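Local coordinates for plasmin and fibronectin-binding protein A (Streptococcus pneumoniae, PDB 4MR0), which acts as a fibronectin-dependent adhesin and invasin on the pneumococcal surface and also binds human plasmin, plasminogen and serum albumin, at residues 133-136 / 137-141; 278-281 / 282-285. All coordinates share one frame; numbering follows the deposited sequence.

In the fold
Both contacts are local, within a right-handed parallel beta-helix, the fold of the modelled part of this surface adhesin. Contact 1 spans about two and a half turns of helix 132-143, which follows strand 116-117 and precedes strand 150-153 in the chain, near the N-terminal end of the solenoid, its centre about 31 Å from that of the chain. Contact 2 is a bend within strand 278-289, further along the solenoid and about 12 Å from the chain centre. The two centres are about 24 Å apart and the nearest atoms about 16 Å, without touching. Manganese ions lie about 11 Å from the side chain of Gln136 and about 14 Å from that of Phe285.

Contact 1 of 2, residues 133-136 / 137-141; sequences QAIQ and DAIDA
Gln136 and Asp140 face each other one turn apart on helix 132-143, joined through the backbone: Asp140 N donates to Gln136 O at 2.8 Å, a nearly straight bond with an N-H...O angle of 166°. Their side chains slant across one another, with amide and carboxylate planes 33° apart. Gln136 extends outward from the helix, its chain bent at chi2. Asp140 does the leaning: with CG beside its own backbone N (chi1 -70°), it folds its carboxylate back along the preceding turn to meet the glutamine. The aspartate has a stronger partner outside the helix, since its OD1 forms a salt bridge with Lys167. The Gln136 side chain also touches Val164 and Phe165.

Asp137 stands beside Gln133, one turn back, the two flat end groups turned only moderately from each other. Its first torsion is like that of Asp140 and tips the carboxylate backward in the same way, toward Gln133.

On the buried side, Ile135 CG2 meets Ile139 CD1 at 4.1 Å. Ile139 N is bonded to Ile135 O at 3.0 Å, and Ile139 CG1 lies 3.4 Å from that same oxygen. This CG1 branch runs back over the preceding turn, which puts CD1 near Ile135 CG2. Both isoleucines press on Val164, while Ile135 also reaches Phe153, Tyr158 and Val160; Ala138 fits against Tyr121 and Val151. This is an amphipathic alpha-helix with an apolar face on the first strands of the solenoid, consistent with the N-terminal capping helix of pectate lyase-like beta-helices.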
ATOM      1  N   GLN A 133       3.019  22.451 -21.006  1.00 19.72           N
ATOM      2  CA  GLN A 133       1.984  22.953 -21.907  1.00 22.16           C
ATOM      3  C   GLN A 133       1.832  22.116 -23.171  1.00 22.01           C
ATOM      4  O   GLN A 133       0.718  21.910 -23.650  1.00 22.74           O
ATOM      5  CB  GLN A 133       2.254  24.411 -22.290  1.00 24.79           C
ATOM      6  CG  GLN A 133       1.063  25.088 -22.968  1.00 28.75           C
ATOM      7  CD  GLN A 133      -0.179  25.101 -22.089  1.00 31.71           C
ATOM      8  OE1 GLN A 133      -1.189  24.466 -22.400  1.00 34.97           O
ATOM      9  NE2 GLN A 133      -0.106  25.827 -20.983  1.00 32.35           N
ATOM     10  N   ALA A 134       2.949  21.642 -23.716  1.00 21.05           N
ATOM     11  CA  ALA A 134       2.910  20.822 -24.922  1.00 20.95           C
ATOM     12  C   ALA A 134       2.188  19.510 -24.626  1.00 20.83           C
ATOM     13  O   ALA A 134       1.345  19.058 -25.408  1.00 20.31           O
ATOM     14  CB  ALA A 134       4.332  20.542 -25.416  1.00 21.59           C
ATOM     15  N   ILE A 135       2.531  18.904 -23.494  1.00 19.21           N
ATOM     16  CA  ILE A 135       1.915  17.653 -23.069  1.00 19.14           C
ATOM     17  C   ILE A 135       0.416  17.865 -22.823  1.00 18.37           C
ATOM     18  O   ILE A 135      -0.409  17.074 -23.260  1.00 17.94           O
ATOM     19  CB  ILE A 135       2.602  17.118 -21.783  1.00 17.74           C
ATOM     20  CG1 ILE A 135       4.055  16.754 -22.099  1.00 17.84           C
ATOM     21  CG2 ILE A 135       1.847  15.898 -21.239  1.00 16.71           C
ATOM     22  CD1 ILE A 135       4.942  16.574 -20.868  1.00 16.01           C
ATOM     23  N   GLN A 136       0.064  18.948 -22.143  1.00 19.72           N
ATOM     24  CA  GLN A 136      -1.344  19.219 -21.870  1.00 19.88           C
ATOM     25  C   GLN A 136      -2.130  19.431 -23.166  1.00 21.07           C
ATOM     26  O   GLN A 136      -3.259  18.956 -23.297  1.00 20.74           O
ATOM     27  CB  GLN A 136      -1.487  20.446 -20.973  1.00 18.89           C
ATOM     28  CG  GLN A 136      -2.885  20.618 -20.379  1.00 18.28           C
ATOM     29  CD  GLN A 136      -3.319  19.426 -19.530  1.00 17.61           C
ATOM     30  OE1 GLN A 136      -4.180  18.636 -19.929  1.00 19.70           O
ATOM     31  NE2 GLN A 136      -2.714  19.286 -18.360  1.00 14.69           N
ATOM     32  N   ASP A 137      -1.541  20.145 -24.122  1.00 21.92           N
ATOM     33  CA  ASP A 137      -2.215  20.389 -25.395  1.00 22.82           C
ATOM     34  C   ASP A 137      -2.447  19.073 -26.135  1.00 20.63           C
ATOM     35  O   ASP A 137      -3.465  18.895 -26.802  1.00 20.76           O
ATOM     36  CB  ASP A 137      -1.392  21.342 -26.279  1.00 24.36           C
ATOM     37  CG  ASP A 137      -1.216  22.716 -25.653  1.00 27.94           C
ATOM     38  OD1 ASP A 137      -2.125  23.161 -24.923  1.00 29.93           O
ATOM     39  OD2 ASP A 137      -0.172  23.359 -25.902  1.00 31.00           O
ATOM     40  N   ALA A 138      -1.498  18.152 -26.017  1.00 18.77           N
ATOM     41  CA  ALA A 138      -1.620  16.857 -26.665  1.00 18.92           C
ATOM     42  C   ALA A 138      -2.804  16.120 -26.052  1.00 19.45           C
ATOM     43  O   ALA A 138      -3.657  15.589 -26.762  1.00 18.04           O
ATOM     44  CB  ALA A 138      -0.345  16.048 -26.475  1.00 17.30           C
ATOM     45  N   ILE A 139      -2.847  16.096 -24.723  1.00 18.23           N
ATOM     46  CA  ILE A 139      -3.923  15.429 -24.008  1.00 17.85           C
ATOM     47  C   ILE A 139      -5.271  16.058 -24.343  1.00 18.46           C
ATOM     48  O   ILE A 139      -6.239  15.352 -24.620  1.00 19.24           O
ATOM     49  CB  ILE A 139      -3.689  15.496 -22.478  1.00 17.91           C
ATOM     50  CG1 ILE A 139      -2.468  14.644 -22.103  1.00 15.76           C
ATOM     51  CG2 ILE A 139      -4.917  15.004 -21.736  1.00 17.48           C
ATOM     52  CD1 ILE A 139      -2.057  14.772 -20.657  1.00 19.20           C
ATOM     53  N   ASP A 140      -5.329  17.386 -24.318  1.00 18.47           N
ATOM     54  CA  ASP A 140      -6.571  18.093 -24.619  1.00 20.56           C
ATOM     55  C   ASP A 140      -7.108  17.755 -26.005  1.00 21.45           C
ATOM     56  O   ASP A 140      -8.310  17.572 -26.181  1.00 22.06           O
ATOM     57  CB  ASP A 140      -6.366  19.606 -24.496  1.00 22.19           C
ATOM     58  CG  ASP A 140      -6.182  20.050 -23.058  1.00 24.44           C
ATOM     59  OD1 ASP A 140      -6.349  19.206 -22.152  1.00 24.12           O
ATOM     60  OD2 ASP A 140      -5.877  21.243 -22.833  1.00 26.76           O
ATOM     61  N   ALA A 141      -6.218  17.668 -26.988  1.00 20.64           N
ATOM     62  CA  ALA A 141      -6.634  17.335 -28.347  1.00 21.21           C
ATOM     63  C   ALA A 141      -7.130  15.894 -28.402  1.00 21.93           C
ATOM     64  O   ALA A 141      -8.126  15.590 -29.062  1.00 22.13           O
ATOM     65  CB  ALA A 141      -5.470  17.521 -29.311  1.00 23.67           C
TER

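Contact 2 of 2, residues 278-281 / 282-285; sequences VLVD and NSRF
Val280 and Phe285 meet on the inner side of the bend, where CG1 of the valine approaches CZ of the ring at 3.9 Å. The methyl comes to the ring edge, in its plane; the ring also stacks with Phe261 and Phe336, one from each neighbouring strand. A chi1 of -64° folds the phenyl group back beneath the turn toward the valine.

Between them the chain turns at Asn282, whose positive phi (47°) takes it out of the extended form. Ser283 ties the corner together: its OG donates to Asp281 O at 3.1 Å, approaching from above the carbonyl plane, 57° out of it. The same hydroxyl oxygen also bonds to Val259 N, linking the corner to the adjacent coil.

Asp281 and Asn282 hold their flat groups well out of parallel, and the carboxylate OD1 receives a hydrogen bond from Asn333 ND2. On the outer side, Arg284 curls back so that NH1 reaches Asn282 O at 3.0 Å, again from above the carbonyl plane, while NE and NH2 are taken by Thr260 and Asn258. Chemically the bend divides in two: an apolar side, where Val280 abuts the edge of a phenylalanine that belongs to the interior stack, and polar groups whose hydrogen bonds both close the corner and join it to the coils before and after it.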
ATOM      1  N   VAL A 278      -9.700   0.532 -10.943  1.00 11.50           N
ATOM      2  CA  VAL A 278      -8.359   1.045 -11.177  1.00 12.77           C
ATOM      3  C   VAL A 278      -7.376  -0.112 -11.116  1.00 13.83           C
ATOM      4  O   VAL A 278      -7.406  -0.928 -10.188  1.00 13.11           O
ATOM      5  CB  VAL A 278      -7.938   2.079 -10.128  1.00 13.38           C
ATOM      6  CG1 VAL A 278      -6.564   2.650 -10.483  1.00 14.12           C
ATOM      7  CG2 VAL A 278      -8.974   3.189 -10.050  1.00 13.26           C
ATOM      8  N   LEU A 279      -6.508  -0.178 -12.115  1.00 12.61           N
ATOM      9  CA  LEU A 279      -5.508  -1.228 -12.189  1.00 13.93           C
ATOM     10  C   LEU A 279      -4.112  -0.627 -12.294  1.00 13.77           C
ATOM     11  O   LEU A 279      -3.881   0.284 -13.081  1.00 14.68           O
ATOM     12  CB  LEU A 279      -5.758  -2.107 -13.424  1.00 12.22           C
ATOM     13  CG  LEU A 279      -4.718  -3.189 -13.753  1.00 13.55           C
ATOM     14  CD1 LEU A 279      -4.740  -4.265 -12.673  1.00 13.73           C
ATOM     15  CD2 LEU A 279      -5.021  -3.811 -15.120  1.00 15.97           C
ATOM     16  N   VAL A 280      -3.205  -1.122 -11.465  1.00 13.44           N
ATOM     17  CA  VAL A 280      -1.805  -0.722 -11.510  1.00 12.60           C
ATOM     18  C   VAL A 280      -1.183  -2.083 -11.813  1.00 13.21           C
ATOM     19  O   VAL A 280      -1.346  -3.022 -11.037  1.00 14.43           O
ATOM     20  CB  VAL A 280      -1.322  -0.186 -10.154  1.00 11.80           C
ATOM     21  CG1 VAL A 280       0.181   0.068 -10.202  1.00 13.46           C
ATOM     22  CG2 VAL A 280      -2.067   1.124  -9.826  1.00 10.98           C
ATOM     23  N   ASP A 281      -0.493  -2.198 -12.942  1.00 14.70           N
ATOM     24  CA  ASP A 281       0.064  -3.485 -13.340  1.00 15.75           C
ATOM     25  C   ASP A 281       1.490  -3.428 -13.892  1.00 15.43           C
ATOM     26  O   ASP A 281       1.871  -2.463 -14.556  1.00 16.19           O
ATOM     27  CB  ASP A 281      -0.888  -4.109 -14.380  1.00 18.55           C
ATOM     28  CG  ASP A 281      -0.481  -5.521 -14.813  1.00 24.63           C
ATOM     29  OD1 ASP A 281       0.167  -6.248 -14.033  1.00 25.97           O
ATOM     30  OD2 ASP A 281      -0.842  -5.913 -15.946  1.00 28.80           O
ATOM     31  N   ASN A 282       2.268  -4.464 -13.578  1.00 13.78           N
ATOM     32  CA  ASN A 282       3.635  -4.623 -14.080  1.00 15.32           C
ATOM     33  C   ASN A 282       4.524  -3.382 -13.972  1.00 14.89           C
ATOM     34  O   ASN A 282       5.288  -3.063 -14.888  1.00 14.63           O
ATOM     35  CB  ASN A 282       3.553  -5.096 -15.538  1.00 17.06           C
ATOM     36  CG  ASN A 282       4.879  -5.614 -16.066  1.00 21.77           C
ATOM     37  OD1 ASN A 282       5.626  -6.282 -15.352  1.00 21.09           O
ATOM     38  ND2 ASN A 282       5.169  -5.319 -17.329  1.00 22.56           N
ATOM     39  N   SER A 283       4.442  -2.704 -12.833  1.00 14.08           N
ATOM     40  CA  SER A 283       5.215  -1.495 -12.608  1.00 15.02           C
ATOM     41  C   SER A 283       6.245  -1.692 -11.509  1.00 15.73           C
ATOM     42  O   SER A 283       6.229  -2.699 -10.796  1.00 15.06           O
ATOM     43  CB  SER A 283       4.282  -0.340 -12.234  1.00 15.57           C
ATOM     44  OG  SER A 283       3.412  -0.038 -13.309  1.00 16.37           O
ATOM     45  N   ARG A 284       7.128  -0.706 -11.378  1.00 14.76           N
ATOM     46  CA  ARG A 284       8.192  -0.729 -10.389  1.00 15.41           C
ATOM     47  C   ARG A 284       8.196   0.573  -9.598  1.00 14.83           C
ATOM     48  O   ARG A 284       8.189   1.663 -10.175  1.00 15.93           O
ATOM     49  CB  ARG A 284       9.544  -0.907 -11.091  1.00 15.95           C
ATOM     50  CG  ARG A 284       9.675  -2.233 -11.840  1.00 17.76           C
ATOM     51  CD  ARG A 284      10.528  -2.067 -13.093  1.00 19.41           C
ATOM     52  NE  ARG A 284       9.852  -1.261 -14.111  1.00 20.07           N
ATOM     53  CZ  ARG A 284       8.792  -1.664 -14.812  1.00 19.79           C
ATOM     54  NH1 ARG A 284       8.275  -2.874 -14.619  1.00 18.35           N
ATOM     55  NH2 ARG A 284       8.248  -0.854 -15.711  1.00 21.82           N
ATOM     56  N   PHE A 285       8.204   0.449  -8.277  1.00 13.53           N
ATOM     57  CA  PHE A 285       8.214   1.605  -7.393  1.00 14.83           C
ATOM     58  C   PHE A 285       9.553   1.590  -6.680  1.00 14.40           C
ATOM     59  O   PHE A 285       9.752   0.868  -5.702  1.00 12.87           O
ATOM     60  CB  PHE A 285       7.039   1.518  -6.417  1.00 15.29           C
ATOM     61  CG  PHE A 285       5.703   1.576  -7.099  1.00 14.41           C
ATOM     62  CD1 PHE A 285       5.202   0.463  -7.775  1.00 15.40           C
ATOM     63  CD2 PHE A 285       4.992   2.766  -7.151  1.00 15.61           C
ATOM     64  CE1 PHE A 285       4.007   0.539  -8.491  1.00 14.08           C
ATOM     65  CE2 PHE A 285       3.796   2.855  -7.862  1.00 15.37           C
ATOM     66  CZ  PHE A 285       3.306   1.742  -8.538  1.00 15.96           C
TER